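Local coordinates for protein arylalkylamine N-Acetyltransferase like 5b (Aedes aegypti, PDB 5YAG) that belongs to the GNAT acetyltransferases and probably transfers acetyl or long-chain acyl groups from coenzyme A onto arylalkylamines such as serotonin and dopamine, at residues 8-13 with 61-66; 143-148 with 176-181. All blocks are in the same frame, centred on the assembly; numbering follows the deposited sequence.

Contact 1: residues 8-13 with 61-66; sequences VLRVAR and VVVAED
Val63 N donates to Arg10 O at 2.7 Å, nearly straight with an N-H...O angle of 176°. Val62 CA adds a CA-H...O contact to the same oxygen, and Val63 CG2 is only 3.3 Å from Arg10 O. In return Arg10 N donates to Val63 O, making Arg10 and Val63 an antiparallel hydrogen-bonded pair. A second such pair is Val8 with Glu65, in which Glu65 N reaches Val8 O at 2.7 Å. Between and beyond them Leu9 faces Ala64, and Val11 faces Val62, as non-hydrogen-bonded pairs whose side chains project from the opposite face. The ladder goes on past strand 8-11, for Ala12 N donates to Val61 O at 2.8 Å; a water between Ala12 O and Val61 N spans its end.

On the face of Val8, Arg10, Val63 and Glu65 a salt bridge runs diagonally across the strands. Arg10 CG stands between the backbone N and the carbonyl carbon (chi1 59°), from where the chain runs extended to NE. Arg10 NE meets Glu65 OE2 at 3.1 Å. OE2 lies close to the guanidinium plane, whereas NE comes to it from above the carboxylate plane; the two planes are 61° apart. A weak bond links Arg10 NH2 to Glu65 OE1 at 3.3 Å, but the stronger partner of the group is Glu16, whose carboxylate forms a salt bridge with NH2. Val63 CG2 lies over one guanidinium face, while Val63 CG1 touches Ala12 CB at 4.0 Å.

The pairing places strand 7-11 at the edge of the seven-stranded sheet, with 61-66 between it and strand 71-81. Phe72 of that strand touches Arg10 and Val63; against the other face, Phe150 of helix 143-157 packs on Leu9 and Val62.

Contact 2: residues 143-148 with 176-181; sequences LGQRLL and AEKLGM
Leu148 CB, on helix 143-157, meets Leu179 CD2 at 4.0 Å, just past the end of helix 170-178, and Leu148 CG lies slightly nearer to the same methyl. Beyond that, Leu148 CD2 reaches three groups: Leu179 CD2, the sulfur Met181 SD at 4.1 Å, and the backbone at Ala176 CA, also at 4.1 Å. With CG anti to the backbone N (chi1 -179°), Leu148 extends out from its own helix; it and Leu179 run antiparallel alongside each other. Met181 comes in at a slant to Leu148, its chain bent at the sulfur.

One helical turn earlier, Gln145 meets the other methyl of Leu179, CD1. Gln145 CG lies 3.8 Å from Leu179 CD1, while Leu179 CD2 rests 3.6 Å from the carbonyl oxygen Gln145 O; both methyls come to Gln145 from the same side. Farther out, the extended chains of Gln145 and Lys178 meet roughly perpendicular, and a weak hydrogen bond of 3.3 Å from Lys178 NZ to Gln145 OE1 joins their ends on the more exposed side of Leu179.

Leu179 is the first residue beyond the helical backbone. Met181 N returns to Ala176 O at 2.9 Å and Gly180 N to Glu177 O, with Gly180 at positive phi (96°): this is a Schellman motif, and it turns the chain into strand 182-188. Phe167 of strand 162-167 touches Ala176 and Met181, on the sheet side. A helix after strand 126-134 meeting the helix after strand 162-167 is the arrangement of the GNAT fold, in which helix 143-157 is the beta-alpha-beta crossover connection between parallel strands 126-134 and 162-167.

In the fold
From the N terminus, strand 7-11 is the first regular element; helices 17-28, 33-37 and 46-53 follow before strand 61-66 comes back beside it, and contact 1 closes that mainly helical loop. The chain then builds the middle of the sheet before helix 143-157 begins. Contact 2 closes a shorter loop, through strand 162-167 and helix 170-178. The loops neither nest nor cross but follow in series, with centres about 16 Å apart. Helix 143-157 joins them: Leu9 CD2 packs 3.4 Å from Arg146 O, and Val62 CG1 lies 3.9 Å from Leu147 CD2. The helix thus lies on the face of the first two strands of the sheet and also meets the end of helix 170-178.

Contact 1: residues 8-13 with 61-66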
ATOM      1  N   VAL A   8      -2.997  17.080 -11.071  1.00 33.20           N
ATOM      2  CA  VAL A   8      -2.122  17.591 -10.021  1.00 34.65           C
ATOM      3  C   VAL A   8      -1.795  16.471  -9.032  1.00 28.29           C
ATOM      4  O   VAL A   8      -2.695  15.767  -8.592  1.00 28.41           O
ATOM      5  CB  VAL A   8      -2.826  18.720  -9.243  1.00 34.49           C
ATOM      6  CG1 VAL A   8      -1.969  19.198  -8.088  1.00 32.74           C
ATOM      7  CG2 VAL A   8      -3.170  19.866 -10.185  1.00 39.13           C
ATOM      8  N   LEU A   9      -0.518  16.310  -8.705  1.00 26.89           N
ATOM      9  CA  LEU A   9      -0.096  15.422  -7.609  1.00 29.65           C
ATOM     10  C   LEU A   9       0.376  16.231  -6.408  1.00 27.70           C
ATOM     11  O   LEU A   9       1.176  17.165  -6.553  1.00 27.35           O
ATOM     12  CB  LEU A   9       1.041  14.511  -8.056  1.00 32.67           C
ATOM     13  CG  LEU A   9       0.548  13.261  -8.774  1.00 33.82           C
ATOM     14  CD1 LEU A   9       0.213  13.582 -10.223  1.00 34.89           C
ATOM     15  CD2 LEU A   9       1.601  12.175  -8.660  1.00 36.06           C
ATOM     16  N   ARG A  10      -0.118  15.884  -5.229  1.00 23.27           N
ATOM     17  CA  ARG A  10       0.229  16.625  -4.032  1.00 23.73           C
ATOM     18  C   ARG A  10      -0.097  15.821  -2.796  1.00 23.41           C
ATOM     19  O   ARG A  10      -0.839  14.840  -2.857  1.00 25.37           O
ATOM     20  CB  ARG A  10      -0.538  17.958  -3.985  1.00 23.38           C
ATOM     21  CG  ARG A  10      -2.056  17.793  -4.011  1.00 24.12           C
ATOM     22  CD  ARG A  10      -2.767  19.122  -4.028  1.00 25.32           C
ATOM     23  NE  ARG A  10      -4.224  19.002  -4.041  1.00 23.81           N
ATOM     24  CZ  ARG A  10      -4.974  18.756  -2.980  1.00 26.74           C
ATOM     25  NH1 ARG A  10      -4.424  18.570  -1.794  1.00 27.31           N
ATOM     26  NH2 ARG A  10      -6.288  18.689  -3.111  1.00 30.41           N
ATOM     27  N   VAL A  11       0.452  16.255  -1.670  1.00 23.43           N
ATOM     28  CA  VAL A  11       0.110  15.674  -0.381  1.00 23.54           C
ATOM     29  C   VAL A  11      -1.313  16.075   0.001  1.00 24.93           C
ATOM     30  O   VAL A  11      -1.714  17.249  -0.133  1.00 27.23           O
ATOM     31  CB  VAL A  11       1.092  16.128   0.703  1.00 26.95           C
ATOM     32  CG1 VAL A  11       0.583  15.773   2.099  1.00 29.82           C
ATOM     33  CG2 VAL A  11       2.444  15.501   0.452  1.00 28.04           C
ATOM     34  N   ALA A  12      -2.078  15.098   0.474  1.00 26.86           N
ATOM     35  CA  ALA A  12      -3.415  15.359   1.016  1.00 26.91           C
ATOM     36  C   ALA A  12      -3.336  16.085   2.343  1.00 30.42           C
ATOM     37  O   ALA A  12      -2.525  15.747   3.211  1.00 27.89           O
ATOM     38  CB  ALA A  12      -4.195  14.060   1.179  1.00 27.00           C
ATOM     39  N   ARG A  13      -4.188  17.094   2.496  1.00 27.70           N
ATOM     40  CA  ARG A  13      -4.259  17.846   3.735  1.00 31.62           C
ATOM     41  C   ARG A  13      -5.179  17.120   4.721  1.00 29.63           C
ATOM     42  O   ARG A  13      -6.104  16.395   4.319  1.00 30.48           O
ATOM     43  CB  ARG A  13      -4.806  19.249   3.460  1.00 31.80           C
ATOM     44  CG  ARG A  13      -3.987  20.068   2.465  1.00 29.41           C
ATOM     45  CD  ARG A  13      -4.453  21.517   2.477  1.00 29.65           C
ATOM     46  NE  ARG A  13      -5.912  21.570   2.446  1.00 26.59           N
ATOM     47  CZ  ARG A  13      -6.641  21.564   1.337  1.00 29.08           C
ATOM     48  NH1 ARG A  13      -6.058  21.539   0.147  1.00 29.35           N
ATOM     49  NH2 ARG A  13      -7.966  21.592   1.418  1.00 35.48           N
ATOM     50  N   VAL A  61       0.336  10.928   2.718  1.00 22.86           N
ATOM     51  CA  VAL A  61      -0.680  10.518   1.777  1.00 22.62           C
ATOM     52  C   VAL A  61      -0.615  11.432   0.565  1.00 24.40           C
ATOM     53  O   VAL A  61      -0.755  12.661   0.665  1.00 28.71           O
ATOM     54  CB  VAL A  61      -2.078  10.538   2.399  1.00 22.70           C
ATOM     55  CG1 VAL A  61      -3.113  10.147   1.363  1.00 21.79           C
ATOM     56  CG2 VAL A  61      -2.120   9.606   3.596  1.00 23.54           C
ATOM     57  N   VAL A  62      -0.372  10.824  -0.578  1.00 21.02           N
ATOM     58  CA  VAL A  62      -0.228  11.558  -1.830  1.00 23.45           C
ATOM     59  C   VAL A  62      -1.447  11.312  -2.695  1.00 22.40           C
ATOM     60  O   VAL A  62      -1.876  10.174  -2.863  1.00 22.87           O
ATOM     61  CB  VAL A  62       1.036  11.136  -2.601  1.00 25.34           C
ATOM     62  CG1 VAL A  62       1.119  11.844  -3.942  1.00 26.31           C
ATOM     63  CG2 VAL A  62       2.285  11.428  -1.773  1.00 28.04           C
ATOM     64  N   VAL A  63      -1.998  12.382  -3.251  1.00 22.48           N
ATOM     65  CA  VAL A  63      -3.165  12.257  -4.115  1.00 25.92           C
ATOM     66  C   VAL A  63      -2.871  12.783  -5.515  1.00 29.52           C
ATOM     67  O   VAL A  63      -2.029  13.667  -5.689  1.00 31.07           O
ATOM     68  CB  VAL A  63      -4.413  12.965  -3.538  1.00 26.99           C
ATOM     69  CG1 VAL A  63      -4.961  12.207  -2.337  1.00 28.38           C
ATOM     70  CG2 VAL A  63      -4.115  14.418  -3.179  1.00 29.09           C
ATOM     71  N   ALA A  64      -3.524  12.176  -6.505  1.00 28.18           N
ATOM     72  CA  ALA A  64      -3.625  12.729  -7.850  1.00 24.12           C
ATOM     73  C   ALA A  64      -5.016  13.288  -7.971  1.00 27.14           C
ATOM     74  O   ALA A  64      -6.014  12.634  -7.613  1.00 29.47           O
ATOM     75  CB  ALA A  64      -3.377  11.679  -8.921  1.00 26.19           C
ATOM     76  N   GLU A  65      -5.083  14.513  -8.471  1.00 31.60           N
ATOM     77  CA  GLU A  65      -6.323  15.264  -8.536  1.00 35.82           C
ATOM     78  C   GLU A  65      -6.549  15.762  -9.964  1.00 36.50           C
ATOM     79  O   GLU A  65      -5.620  16.245 -10.616  1.00 34.45           O
ATOM     80  CB  GLU A  65      -6.209  16.441  -7.576  1.00 36.70           C
ATOM     81  CG  GLU A  65      -7.425  17.323  -7.473  1.00 41.78           C
ATOM     82  CD  GLU A  65      -7.169  18.520  -6.586  1.00 43.85           C
ATOM     83  OE1 GLU A  65      -8.112  18.945  -5.894  1.00 63.45           O
ATOM     84  OE2 GLU A  65      -6.024  19.028  -6.572  1.00 46.22           O
ATOM     85  N   ASP A  66      -7.774  15.601 -10.459  1.00 38.17           N
ATOM     86  CA  ASP A  66      -8.229  16.294 -11.663  1.00 39.66           C
ATOM     87  C   ASP A  66      -8.730  17.670 -11.215  1.00 39.68           C
ATOM     88  O   ASP A  66      -9.829  17.791 -10.674  1.00 43.95           O
ATOM     89  CB  ASP A  66      -9.341  15.490 -12.349  1.00 41.11           C
ATOM     90  CG  ASP A  66      -9.839  16.136 -13.651  1.00 43.94           C
ATOM     91  OD1 ASP A  66      -9.637  17.354 -13.852  1.00 45.57           O
ATOM     92  OD2 ASP A  66     -10.459  15.417 -14.462  1.00 40.23           O
TER
HETATM   93  O   HOH W   1      -1.038  13.447   4.187  1.00 24.54           O

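Contact 2: residues 143-148 with 176-181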
ATOM      1  N   LEU A 143      -0.382   7.587 -14.218  1.00 35.12           N
ATOM      2  CA  LEU A 143      -0.620   8.023 -12.836  1.00 37.90           C
ATOM      3  C   LEU A 143       0.073   7.174 -11.775  1.00 35.11           C
ATOM      4  O   LEU A 143       0.553   7.703 -10.765  1.00 32.56           O
ATOM      5  CB  LEU A 143      -2.108   8.086 -12.552  1.00 37.35           C
ATOM      6  CG  LEU A 143      -2.806   9.264 -13.206  1.00 40.61           C
ATOM      7  CD1 LEU A 143      -4.294   9.180 -12.923  1.00 45.85           C
ATOM      8  CD2 LEU A 143      -2.234  10.588 -12.705  1.00 44.75           C
ATOM      9  N   GLY A 144       0.120   5.864 -12.000  1.00 32.44           N
ATOM     10  CA  GLY A 144       0.744   4.958 -11.052  1.00 30.06           C
ATOM     11  C   GLY A 144       2.200   5.301 -10.874  1.00 33.12           C
ATOM     12  O   GLY A 144       2.702   5.465  -9.752  1.00 29.53           O
ATOM     13  N   GLN A 145       2.884   5.424 -12.003  1.00 30.49           N
ATOM     14  CA  GLN A 145       4.277   5.804 -12.014  1.00 31.71           C
ATOM     15  C   GLN A 145       4.487   7.148 -11.332  1.00 28.49           C
ATOM     16  O   GLN A 145       5.448   7.326 -10.591  1.00 27.36           O
ATOM     17  CB  GLN A 145       4.776   5.879 -13.457  1.00 32.36           C
ATOM     18  CG  GLN A 145       6.225   6.322 -13.571  1.00 36.80           C
ATOM     19  CD  GLN A 145       6.809   6.055 -14.948  1.00 41.73           C
ATOM     20  OE1 GLN A 145       6.186   5.390 -15.780  1.00 43.37           O
ATOM     21  NE2 GLN A 145       8.009   6.563 -15.188  1.00 41.50           N
ATOM     22  N   ARG A 146       3.599   8.100 -11.600  1.00 27.30           N
ATOM     23  CA  ARG A 146       3.763   9.449 -11.042  1.00 30.55           C
ATOM     24  C   ARG A 146       3.558   9.473  -9.534  1.00 27.95           C
ATOM     25  O   ARG A 146       4.298  10.138  -8.801  1.00 23.65           O
ATOM     26  CB  ARG A 146       2.826  10.433 -11.737  1.00 34.52           C
ATOM     27  CG  ARG A 146       3.317  10.797 -13.134  1.00 39.06           C
ATOM     28  CD  ARG A 146       2.236  11.448 -13.959  1.00 40.00           C
ATOM     29  NE  ARG A 146       2.014  12.827 -13.547  1.00 41.31           N
ATOM     30  CZ  ARG A 146       1.037  13.597 -14.013  1.00 45.95           C
ATOM     31  NH1 ARG A 146       0.178  13.126 -14.906  1.00 50.74           N
ATOM     32  NH2 ARG A 146       0.918  14.842 -13.584  1.00 45.62           N
ATOM     33  N   LEU A 147       2.553   8.742  -9.078  1.00 24.40           N
ATOM     34  CA  LEU A 147       2.313   8.593  -7.648  1.00 27.62           C
ATOM     35  C   LEU A 147       3.506   7.946  -6.950  1.00 25.21           C
ATOM     36  O   LEU A 147       3.945   8.423  -5.918  1.00 26.81           O
ATOM     37  CB  LEU A 147       1.063   7.748  -7.407  1.00 29.43           C
ATOM     38  CG  LEU A 147      -0.257   8.469  -7.664  1.00 28.86           C
ATOM     39  CD1 LEU A 147      -1.424   7.474  -7.700  1.00 29.76           C
ATOM     40  CD2 LEU A 147      -0.488   9.542  -6.606  1.00 28.80           C
ATOM     41  N   LEU A 148       4.014   6.847  -7.502  1.00 25.74           N
ATOM     42  CA  LEU A 148       5.134   6.160  -6.887  1.00 26.59           C
ATOM     43  C   LEU A 148       6.380   7.021  -6.917  1.00 26.42           C
ATOM     44  O   LEU A 148       7.100   7.118  -5.924  1.00 23.41           O
ATOM     45  CB  LEU A 148       5.403   4.827  -7.584  1.00 31.36           C
ATOM     46  CG  LEU A 148       6.545   3.979  -7.018  1.00 33.42           C
ATOM     47  CD1 LEU A 148       6.491   3.859  -5.500  1.00 32.96           C
ATOM     48  CD2 LEU A 148       6.526   2.596  -7.652  1.00 32.36           C
ATOM     49  N   ALA A 176       6.955  -1.098 -10.184  1.00 36.24           N
ATOM     50  CA  ALA A 176       7.992  -0.981  -9.160  1.00 31.40           C
ATOM     51  C   ALA A 176       9.393  -1.196  -9.714  1.00 31.13           C
ATOM     52  O   ALA A 176      10.315  -0.430  -9.429  1.00 32.32           O
ATOM     53  CB  ALA A 176       7.719  -1.984  -8.055  1.00 34.91           C
ATOM     54  N   GLU A 177       9.547  -2.272 -10.471  1.00 36.25           N
ATOM     55  CA  GLU A 177      10.790  -2.571 -11.167  1.00 39.19           C
ATOM     56  C   GLU A 177      11.139  -1.476 -12.160  1.00 36.08           C
ATOM     57  O   GLU A 177      12.290  -1.077 -12.258  1.00 40.42           O
ATOM     58  CB  GLU A 177      10.675  -3.923 -11.882  1.00 44.88           C
ATOM     59  CG  GLU A 177      10.737  -5.094 -10.916  1.00 49.91           C
ATOM     60  CD  GLU A 177      10.239  -6.403 -11.498  1.00 50.55           C
ATOM     61  OE1 GLU A 177       9.788  -6.435 -12.665  1.00 48.73           O
ATOM     62  OE2 GLU A 177      10.292  -7.406 -10.760  1.00 57.89           O
ATOM     63  N   LYS A 178      10.144  -0.973 -12.877  1.00 38.41           N
ATOM     64  CA  LYS A 178      10.388   0.096 -13.856  1.00 40.73           C
ATOM     65  C   LYS A 178      11.029   1.308 -13.203  1.00 45.84           C
ATOM     66  O   LYS A 178      11.849   1.998 -13.816  1.00 43.57           O
ATOM     67  CB  LYS A 178       9.088   0.524 -14.524  1.00 41.56           C
ATOM     68  CG  LYS A 178       9.289   1.547 -15.624  1.00 45.75           C
ATOM     69  CD  LYS A 178       7.976   1.963 -16.254  1.00 47.75           C
ATOM     70  CE  LYS A 178       8.213   3.088 -17.249  1.00 55.83           C
ATOM     71  NZ  LYS A 178       7.045   3.269 -18.146  1.00 55.60           N
ATOM     72  N   LEU A 179      10.654   1.573 -11.954  1.00 35.72           N
ATOM     73  CA  LEU A 179      11.173   2.738 -11.249  1.00 40.45           C
ATOM     74  C   LEU A 179      12.404   2.390 -10.417  1.00 34.68           C
ATOM     75  O   LEU A 179      12.846   3.185  -9.605  1.00 39.71           O
ATOM     76  CB  LEU A 179      10.074   3.391 -10.395  1.00 43.65           C
ATOM     77  CG  LEU A 179       9.102   4.280 -11.179  1.00 46.50           C
ATOM     78  CD1 LEU A 179       8.093   3.445 -11.939  1.00 54.39           C
ATOM     79  CD2 LEU A 179       8.361   5.244 -10.265  1.00 45.13           C
ATOM     80  N   GLY A 180      12.964   1.203 -10.628  1.00 34.11           N
ATOM     81  CA  GLY A 180      14.260   0.856 -10.048  1.00 34.00           C
ATOM     82  C   GLY A 180      14.219   0.081  -8.741  1.00 34.79           C
ATOM     83  O   GLY A 180      15.243  -0.064  -8.063  1.00 35.77           O
ATOM     84  N   MET A 181      13.044  -0.420  -8.376  1.00 35.05           N
ATOM     85  CA  MET A 181      12.909  -1.203  -7.150  1.00 35.79           C
ATOM     86  C   MET A 181      13.230  -2.656  -7.456  1.00 39.26           C
ATOM     87  O   MET A 181      12.833  -3.190  -8.494  1.00 37.82           O
ATOM     88  CB  MET A 181      11.495  -1.095  -6.592  1.00 32.27           C
ATOM     89  CG  MET A 181      11.054   0.342  -6.396  1.00 33.07           C
ATOM     90  SD  MET A 181       9.415   0.436  -5.667  1.00 36.14           S
ATOM     91  CE  MET A 181       9.857   0.365  -3.930  1.00 38.33           C
TER